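Local coordinates for protein truncated hemoglobin 4 (PDB 6BME) that binds heme b as a hexacoordinate truncated globin, its iron ligated on both axial sides by the protein, and probably binds oxygen, at residues A51-G55 with E106-V110. Numbering follows the deposited sequence.
Sequences AYAFG and EAAGV
At its edge, near the ring plane, Phe54 meets the carboxylate of Glu106: CD1 lies 4.1 Å from OE2, with the two planes 74° apart. Further round the same ring, CZ and CE1 rest obliquely on the methyl of Ala107, CZ to CB 3.9 Å. Leu3, Leu7, Leu94 and Leu103 also touch this ring. The Tyr52 ring is met obliquely by Val110, whose CG1 is 3.6 Å from CE2; with CG anti to the backbone N (chi1 -176°), the torsion brings the ring alongside helix 101-114, where it also touches Val114, and it stands edge-to-face with Tyr60. Between the two rings the backbones come close, Ala53 and Ala107 having their CA atoms 4.8 Å apart, a spacing that the small methyls permit. Val110 CG2 lies 3.4 Å from Ala53 O, beside the helix end. That carbonyl is bridged to Glu106 by a water that donates to Ala53 O at 3.1 Å and to OE2 at a short 2.5 Å. Glu106 reaches the water with its chain extended beyond CG. Replacing Phe54 with an alanine is likely to open a gap against the Ala107 methyl and the leucines, and to leave the Glu106 carboxylate without its ring-edge neighbour. Helix 39-53 ends here in a Schellman motif, Ala56 N bonding to Ala51 O and Gly55 N, at positive phi, to Tyr52 O. The Tyr52 side chain lies about 4 Å from the heme. In the 2-on-2 globin fold this is the end of the E helix (39-53, carrying Lys45) meeting the H helix (101-114).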
loop_
_atom_site.group_PDB
_atom_site.type_symbol
_atom_site.label_atom_id
_atom_site.label_comp_id
_atom_site.label_asym_id
_atom_site.label_seq_id
_atom_site.Cartn_x
_atom_site.Cartn_y
_atom_site.Cartn_z
ATOM N N ALA A 51 5.040 5.406 4.033
ATOM C CA ALA A 51 5.159 6.829 4.334
ATOM C C ALA A 51 3.824 7.550 4.129
ATOM O O ALA A 51 3.417 8.372 4.960
ATOM C CB ALA A 51 6.260 7.448 3.468
ATOM N N TYR A 52 3.117 7.227 3.040
ATOM C CA TYR A 52 1.828 7.855 2.752
ATOM C C TYR A 52 0.800 7.549 3.835
ATOM O O TYR A 52 0.071 8.444 4.283
ATOM C CB TYR A 52 1.313 7.390 1.386
ATOM C CG TYR A 52 0.032 8.073 0.970
ATOM C CD1 TYR A 52 0.042 9.378 0.489
ATOM C CD2 TYR A 52 -1.191 7.416 1.066
ATOM C CE1 TYR A 52 -1.134 10.011 0.116
ATOM C CE2 TYR A 52 -2.370 8.042 0.693
ATOM C CZ TYR A 52 -2.333 9.335 0.217
ATOM O OH TYR A 52 -3.501 9.955 -0.152
ATOM N N ALA A 53 0.729 6.293 4.273
ATOM C CA ALA A 53 -0.226 5.933 5.319
ATOM C C ALA A 53 -0.042 6.785 6.575
ATOM O O ALA A 53 -1.007 7.023 7.314
ATOM C CB ALA A 53 -0.103 4.443 5.650
ATOM N N PHE A 54 1.171 7.275 6.825
ATOM C CA PHE A 54 1.441 8.064 8.020
ATOM C C PHE A 54 1.737 9.523 7.710
ATOM O O PHE A 54 2.375 10.203 8.518
ATOM C CB PHE A 54 2.578 7.426 8.810
ATOM C CG PHE A 54 2.175 6.138 9.435
ATOM C CD1 PHE A 54 1.288 6.138 10.501
ATOM C CD2 PHE A 54 2.612 4.928 8.921
ATOM C CE1 PHE A 54 0.874 4.961 11.066
ATOM C CE2 PHE A 54 2.204 3.739 9.490
ATOM C CZ PHE A 54 1.337 3.759 10.568
ATOM N N GLY A 55 1.269 10.017 6.565
ATOM C CA GLY A 55 1.403 11.426 6.229
ATOM C C GLY A 55 2.828 11.925 6.133
ATOM O O GLY A 55 3.079 13.112 6.374
ATOM N N GLU A 106 -4.889 5.644 12.508
ATOM C CA GLU A 106 -4.487 6.719 11.612
ATOM C C GLU A 106 -4.219 6.180 10.211
ATOM O O GLU A 106 -4.709 6.727 9.216
ATOM C CB GLU A 106 -3.253 7.429 12.182
ATOM C CG GLU A 106 -2.574 8.343 11.181
ATOM C CD GLU A 106 -1.332 9.034 11.739
ATOM O OE1 GLU A 106 -1.070 8.931 12.965
ATOM O OE2 GLU A 106 -0.627 9.682 10.935
ATOM N N ALA A 107 -3.459 5.088 10.123
ATOM C CA ALA A 107 -3.179 4.477 8.827
ATOM C C ALA A 107 -4.464 4.014 8.150
ATOM O O ALA A 107 -4.660 4.233 6.948
ATOM C CB ALA A 107 -2.209 3.306 9.006
ATOM N N ALA A 108 -5.360 3.388 8.916
ATOM C CA ALA A 108 -6.625 2.922 8.366
ATOM C C ALA A 108 -7.435 4.074 7.790
ATOM O O ALA A 108 -7.998 3.955 6.697
ATOM C CB ALA A 108 -7.424 2.190 9.444
ATOM N N GLY A 109 -7.510 5.195 8.512
ATOM C CA GLY A 109 -8.237 6.344 7.997
ATOM C C GLY A 109 -7.703 6.815 6.656
ATOM O O GLY A 109 -8.472 7.140 5.746
ATOM N N VAL A 110 -6.377 6.837 6.508
ATOM C CA VAL A 110 -5.785 7.234 5.232
ATOM C C VAL A 110 -6.197 6.263 4.137
ATOM O O VAL A 110 -6.676 6.666 3.066
ATOM C CB VAL A 110 -4.254 7.323 5.360
ATOM C CG1 VAL A 110 -3.617 7.518 3.989
ATOM C CG2 VAL A 110 -3.869 8.460 6.309
HETATM O O HOH W 1 -1.527 9.837 8.621
#